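Local coordinates for tonb-dependent siderophore receptor (Acinetobacter baumannii, PDB 5FP1), which probably binds iron-chelating siderophores at the outer membrane, ferric enterobactin perhaps among them, in the first step of iron uptake, at residues G122-G134 with S487-A499; S141-S153 with T165-R179. All blocks are in the same frame, centred on the assembly; numbering follows the deposited sequence.

The two contacts join the plug to the barrel in different ways. In interaction 1 a short helical loop of the plug, 122-134, rests against the inner side of barrel strand 482-493. Interaction 2 follows the chain as it leaves plug strand 135-141, crosses into barrel strand 149-157 and pairs with strand 161-171, while the start of strand 177-188 packs on the linker. The order along the chain is 122-134, 141-153, 165-179 and 487-499, so interaction 2 is nested within the loop closed by interaction 1. Their centres are 36 Å apart and their nearest atoms about 16 Å. The plug is tied to the barrel by a covalent connection and by contact with a strand distant in sequence.

Interaction 1: residues G122-G134 with S487-A499; sequences GSASAMGGAGSVG and SYATSASPVGLNA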
loop_
_atom_site.group_PDB
_atom_site.type_symbol
_atom_site.label_atom_id
_atom_site.label_comp_id
_atom_site.label_asym_id
_atom_site.label_seq_id
_atom_site.Cartn_x
_atom_site.Cartn_y
_atom_site.Cartn_z
ATOM N N GLY A 122 -4.773 -6.685 11.016
ATOM C CA GLY A 122 -4.321 -7.064 12.338
ATOM C C GLY A 122 -2.811 -7.239 12.434
ATOM O O GLY A 122 -2.132 -7.557 11.454
ATOM N N SER A 123 -2.305 -7.072 13.641
ATOM C CA SER A 123 -0.886 -7.185 13.950
ATOM C C SER A 123 -0.316 -8.484 13.454
ATOM O O SER A 123 -0.892 -9.553 13.669
ATOM C CB SER A 123 -0.689 -7.048 15.457
ATOM O OG SER A 123 -1.214 -5.803 15.901
ATOM N N ALA A 124 0.806 -8.412 12.742
ATOM C CA ALA A 124 1.313 -9.616 12.097
ATOM C C ALA A 124 2.814 -9.801 12.034
ATOM O O ALA A 124 3.323 -10.379 11.066
ATOM C CB ALA A 124 0.718 -9.687 10.695
ATOM N N SER A 125 3.546 -9.357 13.045
ATOM C CA SER A 125 4.993 -9.497 13.007
ATOM C C SER A 125 5.453 -10.944 13.001
ATOM O O SER A 125 6.518 -11.218 12.471
ATOM C CB SER A 125 5.695 -8.725 14.137
ATOM O OG SER A 125 5.548 -7.326 13.976
ATOM N N ALA A 126 4.688 -11.887 13.561
ATOM C CA ALA A 126 5.154 -13.277 13.543
ATOM C C ALA A 126 5.259 -13.798 12.106
ATOM O O ALA A 126 6.043 -14.716 11.803
ATOM C CB ALA A 126 4.257 -14.161 14.393
ATOM N N MET A 127 4.453 -13.220 11.210
ATOM C CA MET A 127 4.455 -13.609 9.816
ATOM C C MET A 127 5.447 -12.768 8.992
ATOM O O MET A 127 5.982 -13.242 7.998
ATOM C CB MET A 127 3.053 -13.462 9.213
ATOM C CG MET A 127 2.059 -14.378 9.887
ATOM S SD MET A 127 0.500 -14.417 9.009
ATOM C CE MET A 127 0.950 -15.404 7.596
ATOM N N GLY A 128 5.689 -11.531 9.406
ATOM C CA GLY A 128 6.444 -10.595 8.565
ATOM C C GLY A 128 7.639 -9.893 9.179
ATOM O O GLY A 128 8.386 -9.220 8.464
ATOM N N GLY A 129 7.867 -10.072 10.474
ATOM C CA GLY A 129 8.923 -9.356 11.160
ATOM C C GLY A 129 8.566 -7.916 11.523
ATOM O O GLY A 129 7.418 -7.605 11.851
ATOM N N ALA A 130 9.558 -7.032 11.460
ATOM C CA ALA A 130 9.358 -5.656 11.845
ATOM C C ALA A 130 8.177 -5.049 11.100
ATOM O O ALA A 130 7.994 -5.294 9.913
ATOM C CB ALA A 130 10.600 -4.846 11.591
ATOM N N GLY A 131 7.380 -4.266 11.815
ATOM C CA GLY A 131 6.252 -3.598 11.229
ATOM C C GLY A 131 4.995 -4.445 11.322
ATOM O O GLY A 131 4.786 -5.170 12.302
ATOM N N SER A 132 4.165 -4.383 10.293
ATOM C CA SER A 132 2.884 -5.086 10.319
ATOM C C SER A 132 2.070 -4.756 11.607
ATOM O O SER A 132 1.518 -5.649 12.256
ATOM C CB SER A 132 3.085 -6.592 10.162
ATOM O OG SER A 132 3.483 -6.871 8.811
ATOM N N VAL A 133 2.020 -3.472 11.952
ATOM C CA VAL A 133 1.339 -3.020 13.168
ATOM C C VAL A 133 -0.177 -3.237 13.088
ATOM O O VAL A 133 -0.779 -3.872 13.956
ATOM C CB VAL A 133 1.643 -1.541 13.430
ATOM C CG1 VAL A 133 0.806 -1.002 14.589
ATOM C CG2 VAL A 133 3.128 -1.359 13.705
ATOM N N GLY A 134 -0.795 -2.710 12.036
ATOM C CA GLY A 134 -2.223 -2.866 11.846
ATOM C C GLY A 134 -2.591 -3.869 10.781
ATOM O O GLY A 134 -3.759 -4.152 10.581
ATOM N N SER A 487 -8.169 -14.874 18.713
ATOM C CA SER A 487 -6.728 -14.844 18.520
ATOM C C SER A 487 -6.064 -13.613 19.080
ATOM O O SER A 487 -6.687 -12.582 19.298
ATOM C CB SER A 487 -6.375 -15.013 17.034
ATOM O OG SER A 487 -6.755 -13.867 16.300
ATOM N N TYR A 488 -4.781 -13.762 19.323
ATOM C CA TYR A 488 -3.946 -12.697 19.820
ATOM C C TYR A 488 -2.639 -12.688 19.032
ATOM O O TYR A 488 -2.025 -13.726 18.815
ATOM C CB TYR A 488 -3.672 -12.899 21.307
ATOM C CG TYR A 488 -2.772 -11.856 21.902
ATOM C CD1 TYR A 488 -3.236 -10.590 22.198
ATOM C CD2 TYR A 488 -1.434 -12.130 22.116
ATOM C CE1 TYR A 488 -2.390 -9.625 22.737
ATOM C CE2 TYR A 488 -0.586 -11.181 22.650
ATOM C CZ TYR A 488 -1.067 -9.932 22.954
ATOM O OH TYR A 488 -0.189 -8.993 23.478
ATOM N N ALA A 489 -2.182 -11.507 18.643
ATOM C CA ALA A 489 -0.929 -11.399 17.859
ATOM C C ALA A 489 -0.249 -10.088 18.177
ATOM O O ALA A 489 -0.924 -9.077 18.473
ATOM C CB ALA A 489 -1.220 -11.504 16.365
ATOM N N THR A 490 1.080 -10.111 18.160
ATOM C CA THR A 490 1.845 -8.932 18.495
ATOM C C THR A 490 2.596 -8.372 17.284
ATOM O O THR A 490 2.753 -9.030 16.237
ATOM C CB THR A 490 2.863 -9.193 19.631
ATOM O OG1 THR A 490 3.864 -10.143 19.218
ATOM C CG2 THR A 490 2.153 -9.695 20.894
ATOM N N SER A 491 3.088 -7.154 17.473
ATOM C CA SER A 491 3.930 -6.496 16.499
ATOM C C SER A 491 4.955 -5.633 17.210
ATOM O O SER A 491 4.703 -5.132 18.296
ATOM C CB SER A 491 3.064 -5.646 15.570
ATOM O OG SER A 491 3.835 -4.670 14.871
ATOM N N ALA A 492 6.105 -5.456 16.572
ATOM C CA ALA A 492 7.153 -4.549 17.021
ATOM C C ALA A 492 7.647 -3.756 15.791
ATOM O O ALA A 492 7.719 -4.295 14.674
ATOM C CB ALA A 492 8.300 -5.327 17.652
ATOM N N SER A 493 7.934 -2.474 16.004
ATOM C CA SER A 493 8.322 -1.552 14.916
ATOM C C SER A 493 9.506 -0.716 15.383
ATOM O O SER A 493 9.352 0.190 16.212
ATOM C CB SER A 493 7.142 -0.655 14.493
ATOM O OG SER A 493 7.451 0.107 13.305
ATOM N N PRO A 494 10.703 -1.069 14.922
ATOM C CA PRO A 494 11.915 -0.398 15.383
ATOM C C PRO A 494 12.094 0.960 14.725
ATOM O O PRO A 494 11.577 1.208 13.628
ATOM C CB PRO A 494 13.028 -1.348 14.937
ATOM C CG PRO A 494 12.485 -1.987 13.697
ATOM C CD PRO A 494 11.002 -2.130 13.941
ATOM N N VAL A 495 12.798 1.863 15.393
ATOM C CA VAL A 495 13.141 3.136 14.770
ATOM C C VAL A 495 14.060 2.852 13.580
ATOM O O VAL A 495 14.862 1.934 13.606
ATOM C CB VAL A 495 13.809 4.124 15.754
ATOM C CG1 VAL A 495 15.199 3.668 16.099
ATOM C CG2 VAL A 495 13.842 5.526 15.169
ATOM N N GLY A 496 13.899 3.643 12.531
ATOM C CA GLY A 496 14.654 3.496 11.272
ATOM C C GLY A 496 14.067 2.485 10.294
ATOM O O GLY A 496 14.680 2.159 9.293
ATOM N N LEU A 497 12.881 1.962 10.594
ATOM C CA LEU A 497 12.278 0.936 9.743
ATOM C C LEU A 497 12.062 1.379 8.288
ATOM O O LEU A 497 12.006 0.537 7.388
ATOM C CB LEU A 497 10.952 0.472 10.351
ATOM C CG LEU A 497 10.251 -0.657 9.587
ATOM C CD1 LEU A 497 11.127 -1.905 9.550
ATOM C CD2 LEU A 497 8.900 -0.948 10.205
ATOM N N ASN A 498 11.924 2.678 8.031
ATOM C CA ASN A 498 11.703 3.125 6.654
ATOM C C ASN A 498 12.953 2.978 5.771
ATOM O O ASN A 498 12.908 3.205 4.556
ATOM C CB ASN A 498 11.147 4.557 6.608
ATOM C CG ASN A 498 12.107 5.625 7.156
ATOM O OD1 ASN A 498 13.319 5.446 7.209
ATOM N ND2 ASN A 498 11.544 6.776 7.507
ATOM N N ALA A 499 14.078 2.644 6.406
ATOM C CA ALA A 499 15.345 2.321 5.702
ATOM C C ALA A 499 15.863 3.507 4.929
ATOM O O ALA A 499 16.589 3.355 3.932
ATOM C CB ALA A 499 15.174 1.137 4.766
HETATM O O HOH W 1 2.328 -11.538 15.291
#
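Ser123 and Ala489 meet where the plug loop reaches the barrel wall: Ser123 O lies 3.3 Å from Ala489 CB. The Ser123 hydroxyl ties its own loop to the barrel: OG donates to Val133 O, in the carbonyl plane, and is also hydrogen-bonded to Thr522 of the adjacent barrel strand. Ser125 opens the short helix 125-128 and grips the strand twice. Its N makes a weak hydrogen bond to Thr490 O. Its OG accepts from Ala492 N at 3.2 Å. With chi1 at -67°, OG sits beside the backbone N, and both bonding atoms face the strand. A water links Ala126 N to Thr490 O, and that carbonyl therefore receives the Ser125 N-H as well as the water. Ala130 makes the apolar part of the contact. Its CB touches Pro494 CD and Leu497 CD1, each at 3.6 Å, and Phe444 of the barrel packs on both partners. Gly131 bonds through both its N-H and its carbonyl. Its N donates to Ala492 O at 2.9 Å, with an N-H...O angle of 166°. Its O receives Ser491 OG at 2.8 Å, from above the carbonyl plane. Val133 closes the contact: its CG2 lies 3.6 Å from Ser491 OG and also approaches Ser493 CB. Small residues let the plug backbone come close to the strand. Across these segments the grip rests on hydrogen bonds of backbone and serine hydroxyls, with a small apolar patch and no salt bridge. This is consistent with the polar plug-barrel interface of TonB-dependent receptors.

Interaction 2: residues S141-S153 with T165-R179; sequences SKVAKKGDFLEGS and TLDGNKDFGNGIAAR
The first beta hairpin of the barrel, strands 149-157 and 161-171, meets here the linker that brings the chain out of the plug. The strands are antiparallel, and Phe149, Glu151 and Ser153 form hydrogen-bonded pairs with Asn169, Asp167 and Thr165. Leu150 and Gly152 lie opposite Gly168 and Leu166 in non-hydrogen-bonded pairs. Arg179, from the next strand, packs against the linker. Its extended chain brings NE and NH2 side-on to Asp167, one nitrogen to each oxygen, and both bonds use syn lone pairs. The NH2 to OD2 distance is 2.6 Å. At another edge NH1 donates to Val143 O, 3.1 Å away. The guanidinium is sandwiched as well: Lys142 CB covers one face and Phe149 CZ the opposite one. The phenyl ring stands nearly perpendicular to that group, the planes being 87° apart, and points its edge at Arg179 CZ. Phe149 holds chi1 at 62°, which lifts the ring across Asn169, and Asn169 CB makes a CH-pi contact over one face. Three hydrogen bonds in the guanidinium plane, with Lys142 CB and the ring edge over its two faces, fix its rotation. Lys145 NZ is a like charge close by, and a water accepts from it and from Arg179 NH1. The lysine's effect on Arg179 is probably offset by Asp167. The Asn169 amide binds the linker backbone through both its oxygen and its nitrogen: OD1 accepts from Lys145 N at 3.1 Å, while ND2 donates to Lys145 O at 2.8 Å and more weakly to Gly147 O. Beyond it the Asp171 carboxylate serves both sides: OD1 accepts from Gly173 N in an Asx turn, and OD2 receives the linker's Gly147 N at 2.8 Å on its anti lone pair.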
loop_
_atom_site.group_PDB
_atom_site.type_symbol
_atom_site.label_atom_id
_atom_site.label_comp_id
_atom_site.label_asym_id
_atom_site.label_seq_id
_atom_site.Cartn_x
_atom_site.Cartn_y
_atom_site.Cartn_z
ATOM N N SER A 141 2.488 -12.377 -7.540
ATOM C CA SER A 141 2.880 -12.133 -8.925
ATOM C C SER A 141 2.411 -13.267 -9.814
ATOM O O SER A 141 2.343 -14.427 -9.384
ATOM C CB SER A 141 4.399 -12.055 -9.048
ATOM O OG SER A 141 4.927 -11.061 -8.210
ATOM N N LYS A 142 2.107 -12.919 -11.049
ATOM C CA LYS A 142 1.920 -13.898 -12.109
ATOM C C LYS A 142 3.267 -14.511 -12.430
ATOM O O LYS A 142 4.205 -13.803 -12.743
ATOM C CB LYS A 142 1.410 -13.202 -13.356
ATOM C CG LYS A 142 -0.010 -12.675 -13.215
ATOM C CD LYS A 142 -0.346 -11.711 -14.343
ATOM C CE LYS A 142 -1.828 -11.397 -14.318
ATOM N NZ LYS A 142 -2.125 -10.112 -14.993
ATOM N N VAL A 143 3.346 -15.823 -12.418
ATOM C CA VAL A 143 4.571 -16.472 -12.848
ATOM C C VAL A 143 4.330 -17.661 -13.826
ATOM O O VAL A 143 3.226 -18.196 -13.924
ATOM C CB VAL A 143 5.418 -16.883 -11.622
ATOM C CG1 VAL A 143 4.670 -17.877 -10.752
ATOM C CG2 VAL A 143 6.766 -17.439 -12.053
ATOM N N ALA A 144 5.386 -18.038 -14.544
ATOM C CA ALA A 144 5.322 -19.129 -15.509
ATOM C C ALA A 144 4.709 -20.343 -14.862
ATOM O O ALA A 144 5.050 -20.697 -13.729
ATOM C CB ALA A 144 6.718 -19.462 -16.028
ATOM N N LYS A 145 3.825 -20.999 -15.605
ATOM C CA LYS A 145 3.156 -22.171 -15.112
ATOM C C LYS A 145 2.737 -23.114 -16.254
ATOM O O LYS A 145 2.965 -22.842 -17.453
ATOM C CB LYS A 145 1.945 -21.737 -14.274
ATOM C CG LYS A 145 0.935 -20.934 -15.066
ATOM C CD LYS A 145 -0.143 -20.365 -14.165
ATOM C CE LYS A 145 -1.265 -19.779 -14.986
ATOM N NZ LYS A 145 -2.317 -19.208 -14.113
ATOM N N LYS A 146 2.147 -24.248 -15.902
ATOM C CA LYS A 146 1.802 -25.230 -16.930
ATOM C C LYS A 146 0.647 -24.761 -17.823
ATOM O O LYS A 146 -0.261 -24.068 -17.373
ATOM C CB LYS A 146 1.463 -26.588 -16.307
ATOM C CG LYS A 146 0.228 -26.595 -15.432
ATOM C CD LYS A 146 -0.096 -28.002 -14.940
ATOM C CE LYS A 146 -1.394 -28.009 -14.146
ATOM N NZ LYS A 146 -1.529 -29.227 -13.302
ATOM N N GLY A 147 0.684 -25.146 -19.094
ATOM C CA GLY A 147 -0.387 -24.807 -20.018
ATOM C C GLY A 147 -0.008 -23.599 -20.843
ATOM O O GLY A 147 0.509 -22.621 -20.311
ATOM N N ASP A 148 -0.259 -23.666 -22.144
ATOM C CA ASP A 148 0.094 -22.583 -23.046
ATOM C C ASP A 148 -1.028 -21.567 -23.095
ATOM O O ASP A 148 -2.193 -21.930 -22.965
ATOM C CB ASP A 148 0.416 -23.118 -24.440
ATOM C CG ASP A 148 1.719 -23.890 -24.463
ATOM O OD1 ASP A 148 1.840 -24.834 -23.662
ATOM O OD2 ASP A 148 2.634 -23.542 -25.238
ATOM N N PHE A 149 -0.673 -20.288 -23.228
ATOM C CA PHE A 149 -1.680 -19.243 -23.420
ATOM C C PHE A 149 -1.084 -17.921 -23.874
ATOM O O PHE A 149 0.118 -17.673 -23.702
ATOM C CB PHE A 149 -2.559 -19.064 -22.178
ATOM C CG PHE A 149 -1.824 -18.623 -20.935
ATOM C CD1 PHE A 149 -1.572 -17.273 -20.698
ATOM C CD2 PHE A 149 -1.454 -19.543 -19.964
ATOM C CE1 PHE A 149 -0.930 -16.858 -19.540
ATOM C CE2 PHE A 149 -0.814 -19.134 -18.804
ATOM C CZ PHE A 149 -0.555 -17.783 -18.590
ATOM N N LEU A 150 -1.922 -17.124 -24.537
ATOM C CA LEU A 150 -1.593 -15.766 -24.915
ATOM C C LEU A 150 -2.794 -14.891 -24.604
ATOM O O LEU A 150 -3.893 -15.138 -25.097
ATOM C CB LEU A 150 -1.233 -15.664 -26.392
ATOM C CG LEU A 150 -0.871 -14.260 -26.883
ATOM C CD1 LEU A 150 0.393 -13.741 -26.215
ATOM C CD2 LEU A 150 -0.697 -14.256 -28.390
ATOM N N GLU A 151 -2.582 -13.891 -23.752
ATOM C CA GLU A 151 -3.636 -12.936 -23.382
ATOM C C GLU A 151 -3.145 -11.512 -23.642
ATOM O O GLU A 151 -1.942 -11.248 -23.659
ATOM C CB GLU A 151 -4.004 -13.054 -21.911
ATOM C CG GLU A 151 -4.525 -14.403 -21.471
ATOM C CD GLU A 151 -4.921 -14.403 -20.004
ATOM O OE1 GLU A 151 -5.555 -13.423 -19.556
ATOM O OE2 GLU A 151 -4.596 -15.377 -19.300
ATOM N N GLY A 152 -4.080 -10.602 -23.857
ATOM C CA GLY A 152 -3.725 -9.243 -24.182
ATOM C C GLY A 152 -4.907 -8.321 -24.017
ATOM O O GLY A 152 -6.052 -8.762 -23.938
ATOM N N SER A 153 -4.605 -7.030 -23.965
ATOM C CA SER A 153 -5.613 -6.010 -23.855
ATOM C C SER A 153 -5.122 -4.790 -24.606
ATOM O O SER A 153 -3.955 -4.383 -24.481
ATOM C CB SER A 153 -5.843 -5.668 -22.388
ATOM O OG SER A 153 -6.948 -4.792 -22.245
ATOM N N THR A 165 -1.502 -4.296 -22.716
ATOM C CA THR A 165 -0.785 -5.350 -22.023
ATOM C C THR A 165 -0.794 -6.608 -22.878
ATOM O O THR A 165 -1.726 -6.836 -23.645
ATOM C CB THR A 165 -1.453 -5.707 -20.686
ATOM O OG1 THR A 165 -2.802 -6.033 -20.932
ATOM C CG2 THR A 165 -1.421 -4.542 -19.715
ATOM N N LEU A 166 0.251 -7.406 -22.727
ATOM C CA LEU A 166 0.375 -8.708 -23.383
ATOM C C LEU A 166 0.952 -9.670 -22.380
ATOM O O LEU A 166 1.876 -9.318 -21.658
ATOM C CB LEU A 166 1.304 -8.618 -24.589
ATOM C CG LEU A 166 0.526 -8.598 -25.898
ATOM C CD1 LEU A 166 0.586 -7.211 -26.506
ATOM C CD2 LEU A 166 1.069 -9.643 -26.859
ATOM N N ASP A 167 0.395 -10.876 -22.309
ATOM C CA ASP A 167 0.811 -11.887 -21.320
ATOM C C ASP A 167 0.850 -13.257 -22.047
ATOM O O ASP A 167 -0.189 -13.797 -22.399
ATOM C CB ASP A 167 -0.199 -11.918 -20.184
ATOM C CG ASP A 167 0.180 -12.881 -19.051
ATOM O OD1 ASP A 167 1.271 -13.482 -19.106
ATOM O OD2 ASP A 167 -0.633 -13.046 -18.097
ATOM N N GLY A 168 2.035 -13.782 -22.285
ATOM C CA GLY A 168 2.182 -15.067 -22.993
ATOM C C GLY A 168 2.920 -16.081 -22.148
ATOM O O GLY A 168 3.915 -15.757 -21.500
ATOM N N ASN A 169 2.428 -17.319 -22.154
ATOM C CA ASN A 169 3.024 -18.409 -21.393
ATOM C C ASN A 169 3.178 -19.652 -22.302
ATOM O O ASN A 169 2.215 -20.101 -22.899
ATOM C CB ASN A 169 2.114 -18.737 -20.218
ATOM C CG ASN A 169 2.712 -19.754 -19.270
ATOM O OD1 ASN A 169 3.285 -19.393 -18.260
ATOM N ND2 ASN A 169 2.563 -21.037 -19.587
ATOM N N LYS A 170 4.389 -20.172 -22.399
ATOM C CA LYS A 170 4.687 -21.317 -23.255
ATOM C C LYS A 170 5.174 -22.480 -22.391
ATOM O O LYS A 170 6.187 -22.373 -21.710
ATOM C CB LYS A 170 5.752 -20.936 -24.275
ATOM C CG LYS A 170 5.837 -21.851 -25.480
ATOM C CD LYS A 170 6.967 -21.414 -26.412
ATOM C CE LYS A 170 6.481 -20.545 -27.569
ATOM N NZ LYS A 170 5.795 -21.352 -28.620
ATOM N N ASP A 171 4.422 -23.578 -22.425
ATOM C CA ASP A 171 4.762 -24.833 -21.741
ATOM C C ASP A 171 5.522 -25.724 -22.724
ATOM O O ASP A 171 4.957 -26.159 -23.722
ATOM C CB ASP A 171 3.450 -25.502 -21.320
ATOM C CG ASP A 171 3.650 -26.725 -20.421
ATOM O OD1 ASP A 171 4.676 -27.413 -20.547
ATOM O OD2 ASP A 171 2.766 -26.983 -19.582
ATOM N N PHE A 172 6.804 -25.968 -22.484
ATOM C CA PHE A 172 7.610 -26.738 -23.437
ATOM C C PHE A 172 7.319 -28.241 -23.345
ATOM O O PHE A 172 7.976 -29.033 -24.007
ATOM C CB PHE A 172 9.108 -26.507 -23.217
ATOM C CG PHE A 172 9.599 -25.141 -23.649
ATOM C CD1 PHE A 172 9.354 -24.017 -22.866
ATOM C CD2 PHE A 172 10.340 -24.988 -24.831
ATOM C CE1 PHE A 172 9.817 -22.767 -23.253
ATOM C CE2 PHE A 172 10.804 -23.738 -25.226
ATOM C CZ PHE A 172 10.542 -22.627 -24.433
ATOM N N GLY A 173 6.355 -28.625 -22.509
ATOM C CA GLY A 173 5.986 -30.028 -22.324
ATOM C C GLY A 173 6.986 -30.975 -21.676
ATOM O O GLY A 173 6.764 -32.187 -21.679
ATOM N N ASN A 174 8.071 -30.455 -21.109
ATOM C CA ASN A 174 9.099 -31.268 -20.434
ATOM C C ASN A 174 9.352 -30.762 -19.013
ATOM O O ASN A 174 10.466 -30.882 -18.474
ATOM C CB ASN A 174 10.396 -31.128 -21.206
ATOM C CG ASN A 174 10.690 -29.684 -21.501
ATOM O OD1 ASN A 174 10.025 -28.803 -20.932
ATOM N ND2 ASN A 174 11.640 -29.413 -22.397
ATOM N N GLY A 175 8.327 -30.156 -18.421
ATOM C CA GLY A 175 8.442 -29.592 -17.085
ATOM C C GLY A 175 8.908 -28.137 -17.056
ATOM O O GLY A 175 8.987 -27.534 -15.978
ATOM N N ILE A 176 9.232 -27.584 -18.229
ATOM C CA ILE A 176 9.724 -26.204 -18.351
ATOM C C ILE A 176 8.627 -25.363 -18.960
ATOM O O ILE A 176 7.961 -25.767 -19.929
ATOM C CB ILE A 176 11.004 -26.122 -19.202
ATOM C CG1 ILE A 176 12.080 -27.049 -18.635
ATOM C CG2 ILE A 176 11.537 -24.699 -19.248
ATOM C CD1 ILE A 176 13.429 -26.955 -19.326
ATOM N N ALA A 177 8.383 -24.202 -18.358
ATOM C CA ALA A 177 7.496 -23.221 -18.953
ATOM C C ALA A 177 8.067 -21.810 -18.756
ATOM O O ALA A 177 8.816 -21.586 -17.820
ATOM C CB ALA A 177 6.122 -23.323 -18.375
ATOM N N ALA A 178 7.756 -20.905 -19.677
ATOM C CA ALA A 178 8.263 -19.536 -19.620
ATOM C C ALA A 178 7.117 -18.600 -19.875
ATOM O O ALA A 178 6.179 -18.944 -20.586
ATOM C CB ALA A 178 9.375 -19.316 -20.640
ATOM N N ARG A 179 7.159 -17.423 -19.246
ATOM C CA ARG A 179 6.051 -16.483 -19.320
ATOM C C ARG A 179 6.630 -15.074 -19.410
ATOM O O ARG A 179 7.699 -14.808 -18.886
ATOM C CB ARG A 179 5.179 -16.614 -18.084
ATOM C CG ARG A 179 3.937 -15.763 -18.114
ATOM C CD ARG A 179 3.125 -15.974 -16.858
ATOM N NE ARG A 179 1.841 -15.292 -16.925
ATOM C CZ ARG A 179 0.827 -15.543 -16.107
ATOM N NH1 ARG A 179 0.952 -16.439 -15.137
ATOM N NH2 ARG A 179 -0.313 -14.891 -16.255
HETATM O O HOH W 2 -0.631 -16.772 -12.776
#